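Local coordinates for peptide ABC transporter, peptide-binding protein (PDB 2D5W) that binds an oligopeptide, here a pentapeptide, and probably delivers such peptides to an ABC transporter for uptake into the cell, at residues Glu304-Asn309 with Met463-Trp468; His333-Glu338 with Pro543-Tyr548; Val410-Asn415 with Val445-Glu450. One frame throughout, in Å; residues are numbered along the deposited sequence.

Contact 1: Glu304-Asn309 with Met463-Trp468; sequences EHIDIN and MFEFAW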
loop_
_atom_site.group_PDB
_atom_site.type_symbol
_atom_site.label_atom_id
_atom_site.label_comp_id
_atom_site.label_asym_id
_atom_site.label_seq_id
_atom_site.Cartn_x
_atom_site.Cartn_y
_atom_site.Cartn_z
ATOM N N GLU A 304 -10.520 -4.020 2.748
ATOM C CA GLU A 304 -11.126 -2.974 3.569
ATOM C C GLU A 304 -11.259 -3.583 4.963
ATOM O O GLU A 304 -11.803 -4.681 5.129
ATOM C CB GLU A 304 -12.500 -2.583 3.018
ATOM C CG GLU A 304 -13.123 -1.368 3.710
ATOM C CD GLU A 304 -12.479 -0.039 3.329
ATOM O OE1 GLU A 304 -12.802 0.976 3.986
ATOM O OE2 GLU A 304 -11.666 0.005 2.378
ATOM N N HIS A 305 -10.774 -2.862 5.967
ATOM C CA HIS A 305 -10.769 -3.388 7.323
ATOM C C HIS A 305 -10.733 -2.252 8.337
ATOM O O HIS A 305 -10.613 -1.079 7.973
ATOM C CB HIS A 305 -9.506 -4.224 7.513
ATOM C CG HIS A 305 -8.257 -3.403 7.467
ATOM N ND1 HIS A 305 -7.768 -2.861 6.298
ATOM C CD2 HIS A 305 -7.472 -2.923 8.462
ATOM C CE1 HIS A 305 -6.740 -2.076 6.576
ATOM N NE2 HIS A 305 -6.542 -2.096 7.882
ATOM N N ILE A 306 -10.813 -2.616 9.613
ATOM C CA ILE A 306 -10.737 -1.640 10.684
ATOM C C ILE A 306 -9.633 -2.059 11.645
ATOM O O ILE A 306 -9.735 -3.093 12.308
ATOM C CB ILE A 306 -12.064 -1.529 11.473
ATOM C CG1 ILE A 306 -13.216 -1.229 10.508
ATOM C CG2 ILE A 306 -11.953 -0.420 12.517
ATOM C CD1 ILE A 306 -14.567 -1.043 11.188
ATOM N N ASP A 307 -8.561 -1.278 11.694
ATOM C CA ASP A 307 -7.491 -1.575 12.624
ATOM C C ASP A 307 -7.934 -1.120 14.006
ATOM O O ASP A 307 -8.774 -0.223 14.146
ATOM C CB ASP A 307 -6.196 -0.887 12.198
ATOM C CG ASP A 307 -5.433 -1.703 11.180
ATOM O OD1 ASP A 307 -5.223 -1.211 10.052
ATOM O OD2 ASP A 307 -5.055 -2.851 11.509
ATOM N N ILE A 308 -7.366 -1.764 15.019
ATOM C CA ILE A 308 -7.699 -1.508 16.412
ATOM C C ILE A 308 -6.426 -1.277 17.213
ATOM O O ILE A 308 -5.516 -2.103 17.178
ATOM C CB ILE A 308 -8.417 -2.734 17.023
ATOM C CG1 ILE A 308 -9.657 -3.092 16.196
ATOM C CG2 ILE A 308 -8.761 -2.470 18.482
ATOM C CD1 ILE A 308 -10.769 -2.077 16.256
ATOM N N ASN A 309 -6.358 -0.159 17.926
ATOM C CA ASN A 309 -5.186 0.123 18.743
ATOM C C ASN A 309 -5.217 -0.830 19.940
ATOM O O ASN A 309 -6.157 -0.797 20.733
ATOM C CB ASN A 309 -5.218 1.567 19.241
ATOM C CG ASN A 309 -3.948 1.954 19.969
ATOM O OD1 ASN A 309 -3.287 1.107 20.564
ATOM N ND2 ASN A 309 -3.607 3.236 19.940
ATOM N N MET A 463 -10.613 2.784 16.530
ATOM C CA MET A 463 -10.811 2.168 15.225
ATOM C C MET A 463 -10.268 3.064 14.115
ATOM O O MET A 463 -10.399 4.284 14.174
ATOM C CB MET A 463 -12.306 1.935 14.999
ATOM C CG MET A 463 -12.949 0.974 15.990
ATOM S SD MET A 463 -14.764 1.117 16.077
ATOM C CE MET A 463 -15.251 0.448 14.494
ATOM N N PHE A 464 -9.673 2.445 13.100
ATOM C CA PHE A 464 -9.110 3.171 11.965
ATOM C C PHE A 464 -9.436 2.338 10.726
ATOM O O PHE A 464 -8.856 1.271 10.511
ATOM C CB PHE A 464 -7.594 3.316 12.163
ATOM C CG PHE A 464 -6.886 4.146 11.112
ATOM C CD1 PHE A 464 -5.503 4.294 11.176
ATOM C CD2 PHE A 464 -7.572 4.762 10.067
ATOM C CE1 PHE A 464 -4.813 5.038 10.224
ATOM C CE2 PHE A 464 -6.883 5.512 9.106
ATOM C CZ PHE A 464 -5.505 5.646 9.187
ATOM N N GLU A 465 -10.390 2.812 9.928
ATOM C CA GLU A 465 -10.795 2.092 8.728
ATOM C C GLU A 465 -10.133 2.585 7.456
ATOM O O GLU A 465 -10.103 3.782 7.173
ATOM C CB GLU A 465 -12.312 2.162 8.504
ATOM C CG GLU A 465 -12.722 1.412 7.226
ATOM C CD GLU A 465 -14.212 1.432 6.923
ATOM O OE1 GLU A 465 -15.020 1.720 7.831
ATOM O OE2 GLU A 465 -14.575 1.135 5.762
ATOM N N PHE A 466 -9.604 1.639 6.693
ATOM C CA PHE A 466 -8.992 1.925 5.406
ATOM C C PHE A 466 -8.759 0.584 4.729
ATOM O O PHE A 466 -9.237 -0.451 5.207
ATOM C CB PHE A 466 -7.686 2.737 5.559
ATOM C CG PHE A 466 -6.571 2.012 6.267
ATOM C CD1 PHE A 466 -5.562 1.374 5.546
ATOM C CD2 PHE A 466 -6.511 1.987 7.659
ATOM C CE1 PHE A 466 -4.513 0.728 6.199
ATOM C CE2 PHE A 466 -5.464 1.340 8.324
ATOM C CZ PHE A 466 -4.463 0.710 7.589
ATOM N N ALA A 467 -8.064 0.590 3.601
ATOM C CA ALA A 467 -7.791 -0.649 2.897
ATOM C C ALA A 467 -6.312 -0.827 2.632
ATOM O O ALA A 467 -5.601 0.135 2.337
ATOM C CB ALA A 467 -8.547 -0.681 1.569
ATOM N N TRP A 468 -5.842 -2.063 2.774
ATOM C CA TRP A 468 -4.461 -2.387 2.449
ATOM C C TRP A 468 -4.504 -2.952 1.036
ATOM O O TRP A 468 -5.351 -3.795 0.729
ATOM C CB TRP A 468 -3.887 -3.480 3.355
ATOM C CG TRP A 468 -3.516 -3.059 4.730
ATOM C CD1 TRP A 468 -4.069 -3.506 5.890
ATOM C CD2 TRP A 468 -2.473 -2.150 5.106
ATOM N NE1 TRP A 468 -3.439 -2.938 6.967
ATOM C CE2 TRP A 468 -2.454 -2.100 6.516
ATOM C CE3 TRP A 468 -1.549 -1.375 4.388
ATOM C CZ2 TRP A 468 -1.549 -1.307 7.227
ATOM C CZ3 TRP A 468 -0.646 -0.583 5.098
ATOM C CH2 TRP A 468 -0.655 -0.558 6.504
HETATM O O HOH W 1 -3.906 -4.177 9.391
#
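His-305 sets the edge of its imidazole against the face of the Phe-466 ring, a T-shaped pair with centroids 4.5 Å apart and planes at 71°. Its own plane lies nearly parallel to the five-membered ring of Trp-468 but slid aside, with little overlap, and the three residues form an aromatic cluster. The histidine reaches both rings because its CG stands between the backbone N and the carbonyl carbon (chi1 67°), which stands the ring up over the strand. Two bonds then fix the ring's rotation: NE2 donates to Asp-307 OD1 at 2.7 Å, the acceptor lying in the imidazole plane while the donor comes from above the carboxylate plane, and ND1 bonds the backbone O of Trp-303. The other carboxylate oxygen, Asp-307 OD2, takes a bond from a water that also accepts from Trp-468 NE1, so a single water joins the two strands. On the face with Glu-304 and Ile-306, the side chains of Glu-304 and Glu-465 cross at about a right angle with their carboxylate planes 73° apart, OE1 of Glu-304 2.5 Å from OE2 of Glu-465; one of the two acids probably holds a proton. Salt bridges from Glu-304 to Arg-418 and Arg-550 and a bond from Glu-465 to Tyr-409 hold the pair. Beside it, Ile-306 CG2 presses tightly on Met-463 CB at 3.4 Å. The backbones beneath form a twisted antiparallel ladder, hydrogen-bonded from His-305 N to Phe-466 O at 3.0 Å and again where Asp-307 pairs with Phe-464. Strand 544-557 flanks 293-308 on its other edge, 401-410 runs parallel to 463-469, helix 416-431 packs over Glu-465 and Ala-467, and the bound peptide pairs with Trp-468 as a further antiparallel strand.

Contact 2: His333-Glu338 with Pro543-Tyr548; sequences HALNRE and PALPLY
The guanidinium of Arg-337 meets the carbonyl O of Pro-546 near its edge, the oxygen tilted 25° from the guanidinium plane, and NH2 also lies 3.7 Å from CG of the proline ring. This clamps the start of helix 337-345 to strand 544-557 of the mixed sheet, a helix-on-sheet contact of the binding-protein fold. The bond from NH2 to Pro-546 O is 2.8 Å long and moderately bent (139° at the hydrogen), and its donor stands above the carbonyl plane. A second amino group, NH1, bonds the backbone O of Tyr-370, so two carbonyls hold the buried head group. The Arg-337 chain leaves extended and then bends at chi3 (-65°), which brings NH2 to the strand while the aliphatic part crosses Leu-547 at about a right angle, CD 3.9 Å from CD2. Alongside, Leu-335 adds an apolar patch just before the helix, and Phe-425 of helix 416-431 packs against it too. Asn-336 caps the helix, its OD1 accepting from Gly-339 N. Leu-547 and Tyr-548 form a classic bulge opposite Glu-304. One methyl, Leu-335 CD1, touches two leucines of the strand: Leu-545 CD1 at 4.0 Å and Leu-547 CD2 at 4.1 Å.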
loop_
_atom_site.group_PDB
_atom_site.type_symbol
_atom_site.label_atom_id
_atom_site.label_comp_id
_atom_site.label_asym_id
_atom_site.label_seq_id
_atom_site.Cartn_x
_atom_site.Cartn_y
_atom_site.Cartn_z
ATOM N N HIS A 333 -19.370 -8.551 15.880
ATOM C CA HIS A 333 -20.728 -9.101 15.888
ATOM C C HIS A 333 -21.758 -7.977 15.758
ATOM O O HIS A 333 -22.904 -8.218 15.371
ATOM C CB HIS A 333 -21.011 -9.871 17.188
ATOM C CG HIS A 333 -20.535 -11.292 17.180
ATOM N ND1 HIS A 333 -20.906 -12.200 16.212
ATOM C CD2 HIS A 333 -19.762 -11.975 18.058
ATOM C CE1 HIS A 333 -20.385 -13.383 16.496
ATOM N NE2 HIS A 333 -19.687 -13.271 17.612
ATOM N N ALA A 334 -21.350 -6.754 16.090
ATOM C CA ALA A 334 -22.243 -5.602 16.008
ATOM C C ALA A 334 -22.155 -4.871 14.670
ATOM O O ALA A 334 -22.888 -3.913 14.439
ATOM C CB ALA A 334 -21.953 -4.638 17.150
ATOM N N LEU A 335 -21.248 -5.308 13.799
ATOM C CA LEU A 335 -21.100 -4.695 12.482
ATOM C C LEU A 335 -21.871 -5.550 11.483
ATOM O O LEU A 335 -21.511 -6.699 11.229
ATOM C CB LEU A 335 -19.623 -4.625 12.078
ATOM C CG LEU A 335 -18.678 -3.898 13.042
ATOM C CD1 LEU A 335 -17.315 -3.735 12.384
ATOM C CD2 LEU A 335 -19.245 -2.533 13.412
ATOM N N ASN A 336 -22.944 -5.000 10.923
ATOM C CA ASN A 336 -23.744 -5.752 9.968
ATOM C C ASN A 336 -23.084 -5.687 8.599
ATOM O O ASN A 336 -23.566 -5.018 7.683
ATOM C CB ASN A 336 -25.163 -5.194 9.900
ATOM C CG ASN A 336 -26.085 -6.073 9.092
ATOM O OD1 ASN A 336 -25.674 -7.118 8.582
ATOM N ND2 ASN A 336 -27.341 -5.661 8.972
ATOM N N ARG A 337 -21.973 -6.403 8.473
ATOM C CA ARG A 337 -21.203 -6.422 7.238
ATOM C C ARG A 337 -21.958 -7.013 6.056
ATOM O O ARG A 337 -21.902 -6.475 4.949
ATOM C CB ARG A 337 -19.890 -7.176 7.465
ATOM C CG ARG A 337 -18.996 -6.523 8.514
ATOM C CD ARG A 337 -17.763 -7.361 8.784
ATOM N NE ARG A 337 -18.116 -8.644 9.382
ATOM C CZ ARG A 337 -17.346 -9.726 9.344
ATOM N NH1 ARG A 337 -17.753 -10.850 9.914
ATOM N NH2 ARG A 337 -16.170 -9.691 8.731
ATOM N N GLU A 338 -22.663 -8.117 6.274
ATOM C CA GLU A 338 -23.408 -8.714 5.177
ATOM C C GLU A 338 -24.510 -7.761 4.718
ATOM O O GLU A 338 -24.759 -7.627 3.522
ATOM C CB GLU A 338 -24.010 -10.059 5.590
ATOM C CG GLU A 338 -24.767 -10.751 4.461
ATOM C CD GLU A 338 -23.889 -11.082 3.262
ATOM O OE1 GLU A 338 -24.442 -11.276 2.159
ATOM O OE2 GLU A 338 -22.651 -11.164 3.414
ATOM N N PRO A 543 -7.145 -9.325 15.371
ATOM C CA PRO A 543 -6.286 -8.172 15.672
ATOM C C PRO A 543 -6.779 -6.927 14.929
ATOM O O PRO A 543 -6.514 -5.798 15.335
ATOM C CB PRO A 543 -4.902 -8.639 15.227
ATOM C CG PRO A 543 -5.193 -9.675 14.181
ATOM C CD PRO A 543 -6.376 -10.416 14.745
ATOM N N ALA A 544 -7.486 -7.156 13.826
ATOM C CA ALA A 544 -8.099 -6.092 13.037
ATOM C C ALA A 544 -9.450 -6.671 12.633
ATOM O O ALA A 544 -9.624 -7.891 12.633
ATOM C CB ALA A 544 -7.268 -5.770 11.800
ATOM N N LEU A 545 -10.407 -5.812 12.302
ATOM C CA LEU A 545 -11.726 -6.285 11.912
ATOM C C LEU A 545 -11.830 -6.302 10.396
ATOM O O LEU A 545 -11.756 -5.257 9.749
ATOM C CB LEU A 545 -12.811 -5.379 12.499
ATOM C CG LEU A 545 -12.698 -5.082 13.999
ATOM C CD1 LEU A 545 -13.882 -4.238 14.444
ATOM C CD2 LEU A 545 -12.652 -6.382 14.786
ATOM N N PRO A 546 -11.979 -7.495 9.804
ATOM C CA PRO A 546 -12.085 -7.561 8.345
ATOM C C PRO A 546 -13.467 -7.097 7.903
ATOM O O PRO A 546 -14.467 -7.456 8.526
ATOM C CB PRO A 546 -11.844 -9.039 8.058
ATOM C CG PRO A 546 -12.498 -9.710 9.244
ATOM C CD PRO A 546 -12.090 -8.835 10.416
ATOM N N LEU A 547 -13.529 -6.290 6.847
ATOM C CA LEU A 547 -14.823 -5.820 6.361
ATOM C C LEU A 547 -15.197 -6.476 5.031
ATOM O O LEU A 547 -16.102 -7.307 4.988
ATOM C CB LEU A 547 -14.842 -4.288 6.244
ATOM C CG LEU A 547 -14.713 -3.526 7.573
ATOM C CD1 LEU A 547 -14.869 -2.034 7.316
ATOM C CD2 LEU A 547 -15.769 -4.006 8.569
ATOM N N TYR A 548 -14.508 -6.120 3.950
ATOM C CA TYR A 548 -14.799 -6.716 2.650
ATOM C C TYR A 548 -13.628 -6.605 1.682
ATOM O O TYR A 548 -12.724 -5.790 1.875
ATOM C CB TYR A 548 -16.058 -6.085 2.024
ATOM C CG TYR A 548 -16.070 -4.569 1.942
ATOM C CD1 TYR A 548 -16.605 -3.792 2.974
ATOM C CD2 TYR A 548 -15.569 -3.912 0.819
ATOM C CE1 TYR A 548 -16.639 -2.396 2.880
ATOM C CE2 TYR A 548 -15.597 -2.523 0.721
ATOM C CZ TYR A 548 -16.132 -1.773 1.748
ATOM O OH TYR A 548 -16.157 -0.401 1.630
#

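Contact 3: Val410-Asn415 with Val445-Glu450; sequences VTTAGN and VVFADE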
loop_
_atom_site.group_PDB
_atom_site.type_symbol
_atom_site.label_atom_id
_atom_site.label_comp_id
_atom_site.label_asym_id
_atom_site.label_seq_id
_atom_site.Cartn_x
_atom_site.Cartn_y
_atom_site.Cartn_z
ATOM N N VAL A 410 -11.703 6.565 12.984
ATOM C CA VAL A 410 -11.004 7.343 11.975
ATOM C C VAL A 410 -11.058 6.726 10.590
ATOM O O VAL A 410 -10.948 5.516 10.439
ATOM C CB VAL A 410 -9.497 7.469 12.330
ATOM C CG1 VAL A 410 -8.759 8.241 11.246
ATOM C CG2 VAL A 410 -9.329 8.127 13.681
ATOM N N THR A 411 -11.252 7.565 9.580
ATOM C CA THR A 411 -11.178 7.101 8.205
ATOM C C THR A 411 -10.851 8.305 7.335
ATOM O O THR A 411 -10.680 9.421 7.837
ATOM C CB THR A 411 -12.463 6.379 7.709
ATOM O OG1 THR A 411 -12.135 5.626 6.531
ATOM C CG2 THR A 411 -13.576 7.364 7.374
ATOM N N THR A 412 -10.732 8.066 6.036
ATOM C CA THR A 412 -10.403 9.107 5.074
ATOM C C THR A 412 -11.586 10.020 4.779
ATOM O O THR A 412 -12.570 9.598 4.161
ATOM C CB THR A 412 -9.937 8.488 3.748
ATOM O OG1 THR A 412 -10.929 7.558 3.295
ATOM C CG2 THR A 412 -8.615 7.754 3.916
ATOM N N ALA A 413 -11.480 11.272 5.209
ATOM C CA ALA A 413 -12.533 12.253 4.974
ATOM C C ALA A 413 -12.738 12.421 3.473
ATOM O O ALA A 413 -11.781 12.384 2.700
ATOM C CB ALA A 413 -12.152 13.593 5.601
ATOM N N GLY A 414 -13.991 12.586 3.065
ATOM C CA GLY A 414 -14.290 12.771 1.656
ATOM C C GLY A 414 -14.662 11.499 0.923
ATOM O O GLY A 414 -15.288 11.556 -0.137
ATOM N N ASN A 415 -14.256 10.351 1.452
ATOM C CA ASN A 415 -14.587 9.084 0.818
ATOM C C ASN A 415 -16.004 8.784 1.287
ATOM O O ASN A 415 -16.226 8.266 2.385
ATOM C CB ASN A 415 -13.611 7.996 1.257
ATOM C CG ASN A 415 -13.760 6.734 0.449
ATOM O OD1 ASN A 415 -14.704 5.971 0.640
ATOM N ND2 ASN A 415 -12.834 6.513 -0.480
ATOM N N VAL A 445 -3.046 13.035 5.332
ATOM C CA VAL A 445 -2.843 13.231 6.763
ATOM C C VAL A 445 -2.832 11.904 7.523
ATOM O O VAL A 445 -1.867 11.590 8.218
ATOM C CB VAL A 445 -3.947 14.136 7.371
ATOM C CG1 VAL A 445 -3.814 14.175 8.890
ATOM C CG2 VAL A 445 -3.831 15.545 6.810
ATOM N N VAL A 446 -3.888 11.109 7.372
ATOM C CA VAL A 446 -3.975 9.856 8.117
ATOM C C VAL A 446 -2.988 8.770 7.718
ATOM O O VAL A 446 -2.671 7.894 8.523
ATOM C CB VAL A 446 -5.415 9.266 8.088
ATOM C CG1 VAL A 446 -6.398 10.279 8.656
ATOM C CG2 VAL A 446 -5.807 8.863 6.671
ATOM N N PHE A 447 -2.484 8.826 6.489
ATOM C CA PHE A 447 -1.538 7.816 6.034
ATOM C C PHE A 447 -0.080 8.263 6.134
ATOM O O PHE A 447 0.820 7.554 5.690
ATOM C CB PHE A 447 -1.883 7.377 4.607
ATOM C CG PHE A 447 -3.230 6.702 4.488
ATOM C CD1 PHE A 447 -4.014 6.907 3.360
ATOM C CD2 PHE A 447 -3.717 5.869 5.499
ATOM C CE1 PHE A 447 -5.262 6.301 3.233
ATOM C CE2 PHE A 447 -4.970 5.254 5.378
ATOM C CZ PHE A 447 -5.739 5.475 4.242
ATOM N N ALA A 448 0.149 9.443 6.704
ATOM C CA ALA A 448 1.511 9.930 6.912
ATOM C C ALA A 448 2.029 9.170 8.135
ATOM O O ALA A 448 1.260 8.869 9.060
ATOM C CB ALA A 448 1.510 11.428 7.177
ATOM N N ASP A 449 3.324 8.865 8.142
ATOM C CA ASP A 449 3.925 8.113 9.236
ATOM C C ASP A 449 3.570 8.597 10.634
ATOM O O ASP A 449 3.252 7.789 11.512
ATOM C CB ASP A 449 5.461 8.057 9.086
ATOM C CG ASP A 449 6.135 9.436 9.116
ATOM O OD1 ASP A 449 7.379 9.457 9.268
ATOM O OD2 ASP A 449 5.464 10.482 8.981
ATOM N N GLU A 450 3.603 9.910 10.840
ATOM C CA GLU A 450 3.329 10.478 12.149
ATOM C C GLU A 450 1.925 10.229 12.667
ATOM O O GLU A 450 1.624 10.538 13.819
ATOM C CB GLU A 450 3.661 11.971 12.159
ATOM C CG GLU A 450 5.126 12.237 11.845
ATOM C CD GLU A 450 5.624 13.560 12.388
ATOM O OE1 GLU A 450 4.997 14.599 12.101
ATOM O OE2 GLU A 450 6.652 13.554 13.102
#
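Val-410, the last residue of strand 401-410, meets Val-446 through their CG1 methyls, 4.1 Å apart, the two side chains passing one another while pointing opposite ways. The CB of Thr-411 points away from the 445-450 segment, and its OG1 bonds Glu-465 O in the sheet. At Thr-412 the chain turns: chi1 of 54° puts CG2 anti to the carbonyl carbon, toward Phe-447, while OG1 bonds Arg-418 NH1. That methyl meets the outer end of the Phe-447 ring obliquely, 3.7 Å from CZ, and lies 4.1 Å from Val-446 CG2. The same Val-446 methyl lies over one face of the Phe-447 ring, 3.8 Å above its centre, so valine, threonine and phenylalanine close into one buried cluster. From Thr-412 a type II turn runs through Ala-413 and Gly-414 to Asn-415, closed by a 3.3 Å bond from Asn-415 N to Thr-412 O. Asn-415 then N-caps helix 416-431. Phe-447 also meets Phe-466 edge-to-face and packs on an apolar side chain of the bound peptide. Just after helix 443-446, Phe-447 thus lines the peptide site, and the 410-415 strand-to-helix loop backs it through Thr-412.

Overall arrangement
From the N terminus, strand 293-308 comes first, then the 333-338 segment leading into helix 337-345, then 410-415, 445-450, 463-468 and finally 543-548. Contact 3 closes the shortest loop, 29 residues between its segments, and nests inside the loops of contact 1 (153 residues) and contact 2 (204). Contacts 1 and 2 cross, since their segments alternate, and they share the mixed sheet: Ile-306 O is 2.8 Å from Leu-545 N where strands 293-308 and 544-557 pair. Contact 3 joins contact 1 through the neighbouring strand, Val-410 O being 2.8 Å from Glu-465 N. Contacts 2 and 3 do not touch; their centres lie about 20 Å apart, with the strand pair of contact 1 between them in the sheet.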